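Local coordinates for protein methylglyoxal reductase (NADPH-dependent) (Candida albicans SC5314, PDB 6KWS) that probably reduces methylglyoxal with NADPH as the hydride donor, as a member of the dihydroflavonol-4-reductase subfamily of NAD(P)-dependent epimerases/dehydratases, at residues Phe12-Tyr26 / Val240-Glu252. The protein carries 1 engineered substitution. Sequence-based numbering, arbitrary orientation.
Sequences FIAQHVVKQLLAKNY and VRDVAKAHIIAFE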
loop_
_atom_site.group_PDB
_atom_site.type_symbol
_atom_site.label_atom_id
_atom_site.label_comp_id
_atom_site.label_asym_id
_atom_site.label_seq_id
_atom_site.Cartn_x
_atom_site.Cartn_y
_atom_site.Cartn_z
ATOM N N PHE A 12 7.102 -1.878 -3.019
ATOM C CA PHE A 12 6.668 -3.191 -2.532
ATOM C C PHE A 12 5.361 -3.635 -3.183
ATOM O O PHE A 12 5.289 -4.692 -3.822
ATOM C CB PHE A 12 6.538 -3.120 -1.010
ATOM C CG PHE A 12 6.006 -4.353 -0.363
ATOM C CD1 PHE A 12 6.504 -5.618 -0.685
ATOM C CD2 PHE A 12 5.054 -4.246 0.632
ATOM C CE1 PHE A 12 6.026 -6.752 -0.048
ATOM C CE2 PHE A 12 4.560 -5.369 1.277
ATOM C CZ PHE A 12 5.042 -6.624 0.944
ATOM N N ILE A 13 4.299 -2.853 -3.013
ATOM C CA ILE A 13 3.059 -3.165 -3.717
ATOM C C ILE A 13 3.283 -3.107 -5.221
ATOM O O ILE A 13 2.757 -3.936 -5.973
ATOM C CB ILE A 13 1.936 -2.206 -3.287
ATOM C CG1 ILE A 13 1.692 -2.269 -1.770
ATOM C CG2 ILE A 13 0.704 -2.486 -4.066
ATOM C CD1 ILE A 13 0.683 -1.219 -1.278
ATOM N N ALA A 14 4.089 -2.144 -5.685
ATOM C CA ALA A 14 4.129 -1.839 -7.114
ATOM C C ALA A 14 4.685 -3.005 -7.922
ATOM O O ALA A 14 4.092 -3.412 -8.933
ATOM C CB ALA A 14 4.941 -0.572 -7.366
ATOM N N GLN A 15 5.823 -3.558 -7.490
ATOM C CA GLN A 15 6.382 -4.722 -8.169
ATOM C C GLN A 15 5.330 -5.806 -8.360
ATOM O O GLN A 15 5.278 -6.464 -9.405
ATOM C CB GLN A 15 7.578 -5.263 -7.381
ATOM C CG GLN A 15 8.731 -4.277 -7.272
ATOM C CD GLN A 15 10.084 -4.959 -7.068
ATOM O OE1 GLN A 15 10.183 -6.190 -7.039
ATOM N NE2 GLN A 15 11.130 -4.159 -6.922
ATOM N N HIS A 16 4.468 -5.993 -7.364
ATOM C CA HIS A 16 3.429 -7.003 -7.484
ATOM C C HIS A 16 2.400 -6.607 -8.536
ATOM O O HIS A 16 1.985 -7.441 -9.357
ATOM C CB HIS A 16 2.780 -7.226 -6.129
ATOM C CG HIS A 16 3.560 -8.137 -5.237
ATOM N ND1 HIS A 16 3.702 -9.485 -5.496
ATOM C CD2 HIS A 16 4.258 -7.896 -4.099
ATOM C CE1 HIS A 16 4.446 -10.036 -4.551
ATOM N NE2 HIS A 16 4.801 -9.093 -3.694
ATOM N N VAL A 17 1.998 -5.335 -8.545
ATOM C CA VAL A 17 1.115 -4.842 -9.597
ATOM C C VAL A 17 1.742 -5.080 -10.970
ATOM O O VAL A 17 1.091 -5.572 -11.903
ATOM C CB VAL A 17 0.802 -3.354 -9.362
ATOM C CG1 VAL A 17 0.216 -2.722 -10.615
ATOM C CG2 VAL A 17 -0.142 -3.195 -8.156
ATOM N N VAL A 18 3.029 -4.756 -11.099
ATOM C CA VAL A 18 3.715 -4.908 -12.376
ATOM C C VAL A 18 3.675 -6.360 -12.837
ATOM O O VAL A 18 3.322 -6.658 -13.988
ATOM C CB VAL A 18 5.158 -4.384 -12.263
ATOM C CG1 VAL A 18 6.003 -4.862 -13.424
ATOM C CG2 VAL A 18 5.147 -2.862 -12.229
ATOM N N LYS A 19 4.051 -7.284 -11.944
ATOM C CA LYS A 19 4.013 -8.709 -12.264
ATOM C C LYS A 19 2.621 -9.138 -12.711
ATOM O O LYS A 19 2.462 -9.824 -13.725
ATOM C CB LYS A 19 4.460 -9.527 -11.051
ATOM C CG LYS A 19 4.534 -11.014 -11.319
ATOM C CD LYS A 19 4.647 -11.843 -10.050
ATOM C CE LYS A 19 5.862 -11.425 -9.194
ATOM N NZ LYS A 19 6.668 -12.579 -8.644
ATOM N N GLN A 20 1.591 -8.731 -11.972
ATOM C CA GLN A 20 0.244 -9.122 -12.370
ATOM C C GLN A 20 -0.180 -8.446 -13.669
ATOM O O GLN A 20 -0.812 -9.085 -14.519
ATOM C CB GLN A 20 -0.744 -8.821 -11.256
ATOM C CG GLN A 20 -0.394 -9.488 -9.945
ATOM C CD GLN A 20 -1.582 -9.528 -9.040
ATOM O OE1 GLN A 20 -2.718 -9.380 -9.501
ATOM N NE2 GLN A 20 -1.348 -9.712 -7.748
ATOM N N LEU A 21 0.161 -7.162 -13.847
ATOM C CA LEU A 21 -0.136 -6.491 -15.109
ATOM C C LEU A 21 0.530 -7.199 -16.286
ATOM O O LEU A 21 -0.110 -7.428 -17.312
ATOM C CB LEU A 21 0.298 -5.025 -15.053
ATOM C CG LEU A 21 -0.632 -3.982 -14.409
ATOM C CD1 LEU A 21 0.042 -2.628 -14.397
ATOM C CD2 LEU A 21 -1.993 -3.900 -15.122
ATOM N N LEU A 22 1.816 -7.561 -16.162
ATOM C CA LEU A 22 2.501 -8.232 -17.274
ATOM C C LEU A 22 1.814 -9.532 -17.651
ATOM O O LEU A 22 1.721 -9.873 -18.838
ATOM C CB LEU A 22 3.954 -8.528 -16.929
ATOM C CG LEU A 22 4.892 -7.340 -16.906
ATOM C CD1 LEU A 22 6.284 -7.838 -16.537
ATOM C CD2 LEU A 22 4.880 -6.589 -18.254
ATOM N N ALA A 23 1.336 -10.279 -16.656
ATOM C CA ALA A 23 0.702 -11.566 -16.913
ATOM C C ALA A 23 -0.684 -11.441 -17.532
ATOM O O ALA A 23 -1.246 -12.454 -17.941
ATOM C CB ALA A 23 0.609 -12.381 -15.624
ATOM N N LYS A 24 -1.261 -10.243 -17.585
ATOM C CA LYS A 24 -2.480 -9.995 -18.341
ATOM C C LYS A 24 -2.187 -9.288 -19.662
ATOM O O LYS A 24 -3.076 -8.660 -20.238
ATOM C CB LYS A 24 -3.478 -9.195 -17.496
ATOM C CG LYS A 24 -4.165 -10.014 -16.399
ATOM C CD LYS A 24 -4.793 -9.157 -15.293
ATOM C CE LYS A 24 -6.247 -9.546 -15.065
ATOM N NZ LYS A 24 -6.663 -9.537 -13.625
ATOM N N ASN A 25 -0.944 -9.365 -20.135
ATOM C CA ASN A 25 -0.537 -8.832 -21.435
ATOM C C ASN A 25 -0.881 -7.349 -21.604
ATOM O O ASN A 25 -1.230 -6.907 -22.703
ATOM C CB ASN A 25 -1.129 -9.668 -22.580
ATOM C CG ASN A 25 -0.841 -11.171 -22.422
ATOM O OD1 ASN A 25 0.304 -11.584 -22.171
ATOM N ND2 ASN A 25 -1.888 -11.990 -22.547
ATOM N N TYR A 26 -0.775 -6.564 -20.536
ATOM C CA TYR A 26 -0.743 -5.118 -20.699
ATOM C C TYR A 26 0.662 -4.657 -21.064
ATOM O O TYR A 26 1.660 -5.323 -20.773
ATOM C CB TYR A 26 -1.180 -4.401 -19.426
ATOM C CG TYR A 26 -2.634 -4.566 -19.077
ATOM C CD1 TYR A 26 -3.601 -3.713 -19.620
ATOM C CD2 TYR A 26 -3.046 -5.562 -18.184
ATOM C CE1 TYR A 26 -4.930 -3.850 -19.287
ATOM C CE2 TYR A 26 -4.376 -5.705 -17.844
ATOM C CZ TYR A 26 -5.313 -4.847 -18.400
ATOM O OH TYR A 26 -6.639 -4.991 -18.073
ATOM N N VAL A 240 -0.124 -8.287 0.497
ATOM C CA VAL A 240 0.321 -7.368 -0.549
ATOM C C VAL A 240 -0.157 -7.813 -1.921
ATOM O O VAL A 240 -0.438 -6.975 -2.790
ATOM C CB VAL A 240 1.858 -7.237 -0.520
ATOM C CG1 VAL A 240 2.499 -8.581 -0.764
ATOM C CG2 VAL A 240 2.350 -6.209 -1.545
ATOM N N ARG A 241 -0.255 -9.126 -2.144
ATOM C CA ARG A 241 -0.687 -9.629 -3.441
ATOM C C ARG A 241 -2.151 -9.292 -3.715
ATOM O O ARG A 241 -2.523 -9.002 -4.859
ATOM C CB ARG A 241 -0.429 -11.129 -3.502
ATOM C CG ARG A 241 1.057 -11.435 -3.601
ATOM C CD ARG A 241 1.376 -12.863 -3.233
ATOM N NE ARG A 241 1.005 -13.164 -1.852
ATOM C CZ ARG A 241 1.277 -14.315 -1.240
ATOM N NH1 ARG A 241 1.936 -15.272 -1.880
ATOM N NH2 ARG A 241 0.906 -14.507 0.018
ATOM N N ASP A 242 -2.995 -9.303 -2.676
ATOM C CA ASP A 242 -4.385 -8.884 -2.852
ATOM C C ASP A 242 -4.501 -7.377 -3.049
ATOM O O ASP A 242 -5.364 -6.907 -3.798
ATOM C CB ASP A 242 -5.212 -9.356 -1.661
ATOM C CG ASP A 242 -5.185 -10.867 -1.524
ATOM O OD1 ASP A 242 -5.150 -11.527 -2.601
ATOM O OD2 ASP A 242 -5.172 -11.393 -0.373
ATOM N N VAL A 243 -3.641 -6.602 -2.404
ATOM C CA VAL A 243 -3.628 -5.171 -2.654
ATOM C C VAL A 243 -3.248 -4.909 -4.101
ATOM O O VAL A 243 -3.965 -4.210 -4.832
ATOM C CB VAL A 243 -2.672 -4.471 -1.667
ATOM C CG1 VAL A 243 -2.624 -2.977 -1.922
ATOM C CG2 VAL A 243 -3.095 -4.754 -0.226
ATOM N N ALA A 244 -2.126 -5.491 -4.543
ATOM C CA ALA A 244 -1.712 -5.388 -5.940
ATOM C C ALA A 244 -2.850 -5.762 -6.886
ATOM O O ALA A 244 -3.125 -5.047 -7.856
ATOM C CB ALA A 244 -0.498 -6.278 -6.202
ATOM N N LYS A 245 -3.526 -6.883 -6.619
ATOM C CA LYS A 245 -4.586 -7.295 -7.522
ATOM C C LYS A 245 -5.726 -6.289 -7.514
ATOM O O LYS A 245 -6.340 -6.024 -8.555
ATOM C CB LYS A 245 -5.093 -8.681 -7.153
ATOM C CG LYS A 245 -6.167 -9.179 -8.091
ATOM C CD LYS A 245 -6.462 -10.642 -7.859
ATOM C CE LYS A 245 -7.686 -11.091 -8.661
ATOM N NZ LYS A 245 -7.482 -12.411 -9.326
ATOM N N ALA A 246 -6.002 -5.692 -6.350
ATOM C CA ALA A 246 -7.084 -4.717 -6.268
ATOM C C ALA A 246 -6.796 -3.509 -7.143
ATOM O O ALA A 246 -7.699 -2.995 -7.806
ATOM C CB ALA A 246 -7.322 -4.293 -4.818
ATOM N N HIS A 247 -5.542 -3.053 -7.180
ATOM C CA HIS A 247 -5.194 -1.980 -8.107
ATOM C C HIS A 247 -5.620 -2.310 -9.527
ATOM O O HIS A 247 -6.043 -1.419 -10.275
ATOM C CB HIS A 247 -3.696 -1.699 -8.078
ATOM C CG HIS A 247 -3.278 -0.879 -6.904
ATOM N ND1 HIS A 247 -3.223 -1.387 -5.621
ATOM C CD2 HIS A 247 -2.935 0.425 -6.810
ATOM C CE1 HIS A 247 -2.851 -0.429 -4.791
ATOM N NE2 HIS A 247 -2.664 0.679 -5.488
ATOM N N ILE A 248 -5.521 -3.581 -9.921
ATOM C CA ILE A 248 -5.864 -3.907 -11.294
ATOM C C ILE A 248 -7.367 -4.035 -11.457
ATOM O O ILE A 248 -7.938 -3.514 -12.421
ATOM C CB ILE A 248 -5.120 -5.166 -11.745
ATOM C CG1 ILE A 248 -3.647 -4.818 -11.944
ATOM C CG2 ILE A 248 -5.754 -5.733 -13.015
ATOM C CD1 ILE A 248 -2.712 -5.997 -11.756
ATOM N N ILE A 249 -8.044 -4.701 -10.520
ATOM C CA ILE A 249 -9.499 -4.756 -10.623
ATOM C C ILE A 249 -10.078 -3.348 -10.581
ATOM O O ILE A 249 -11.138 -3.090 -11.161
ATOM C CB ILE A 249 -10.107 -5.655 -9.518
ATOM C CG1 ILE A 249 -9.450 -7.044 -9.490
ATOM C CG2 ILE A 249 -11.610 -5.794 -9.700
ATOM C CD1 ILE A 249 -9.690 -7.850 -10.733
ATOM N N ALA A 250 -9.358 -2.404 -9.972
ATOM C CA ALA A 250 -9.909 -1.074 -9.750
ATOM C C ALA A 250 -10.135 -0.310 -11.049
ATOM O O ALA A 250 -11.025 0.550 -11.101
ATOM C CB ALA A 250 -8.998 -0.267 -8.829
ATOM N N PHE A 251 -9.348 -0.574 -12.097
ATOM C CA PHE A 251 -9.625 0.064 -13.378
ATOM C C PHE A 251 -10.246 -0.870 -14.414
ATOM O O PHE A 251 -10.793 -0.385 -15.406
ATOM C CB PHE A 251 -8.355 0.715 -13.949
ATOM C CG PHE A 251 -7.327 -0.261 -14.454
ATOM C CD1 PHE A 251 -7.458 -0.862 -15.706
ATOM C CD2 PHE A 251 -6.207 -0.549 -13.700
ATOM C CE1 PHE A 251 -6.510 -1.759 -16.178
ATOM C CE2 PHE A 251 -5.259 -1.442 -14.162
ATOM C CZ PHE A 251 -5.409 -2.045 -15.410
ATOM N N GLU A 252 -10.187 -2.185 -14.218
ATOM C CA GLU A 252 -10.795 -3.101 -15.178
ATOM C C GLU A 252 -12.294 -3.241 -14.961
ATOM O O GLU A 252 -13.046 -3.445 -15.919
ATOM C CB GLU A 252 -10.146 -4.481 -15.081
ATOM C CG GLU A 252 -8.718 -4.585 -15.586
ATOM C CD GLU A 252 -8.243 -6.043 -15.617
ATOM O OE1 GLU A 252 -8.631 -6.825 -14.707
ATOM O OE2 GLU A 252 -7.491 -6.411 -16.555
#
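Ala244 is the small residue on which helices 12-23 and 240-252 meet: its CB is a knob among Ile13, His16, Val17 and Gln20, while Ile13 fits in turn among Val240, Val243, Ala244 and His247. With so little side chain in the way, the CA atoms of Val17 and Ala244 approach to 4.7 Å, and the axes, 8.3 Å apart, cross at -57°. Val17 reaches Ala244 through CG2, the branch anti to its own carbonyl carbon. Farther along, Ile248 lays CD1 against Gln20 CB and CG1 against Leu21 CD2.

Aromatic groups close both ends. Val240 CG2 makes a CH-pi contact over one face of Phe12, 3.7 Å from the ring centroid, and also touches His16 CD2. At the far end Phe251 turns its edge to the face of Tyr26, offset, with the planes at 78°, and Leu21 CD2 meets the edge of Phe251.

Polar links are few. Gln20, extended beyond CG, donates NE2 to Arg241 O at 3.2 Å; the bond is bent (137° at the hydrogen), and this carbonyl also accepts the helical N-H of Lys245. A long salt bridge joins Lys24 NZ to Glu252 OE1 (3.5 Å). His16 NE2 donates a hydrogen bond to Pro200 O. His247 ND1 donates one to Val243 O, and its NE2 is hydrogen-bonded to Thr124 OG1.

The helix after the first strand of the Rossmann fold, carrying Phe12 and Ile13, which bind NADPH in the cofactor complex but have none bound here, is thus packed on the helix following strand 234-239, both lying against the central sheet.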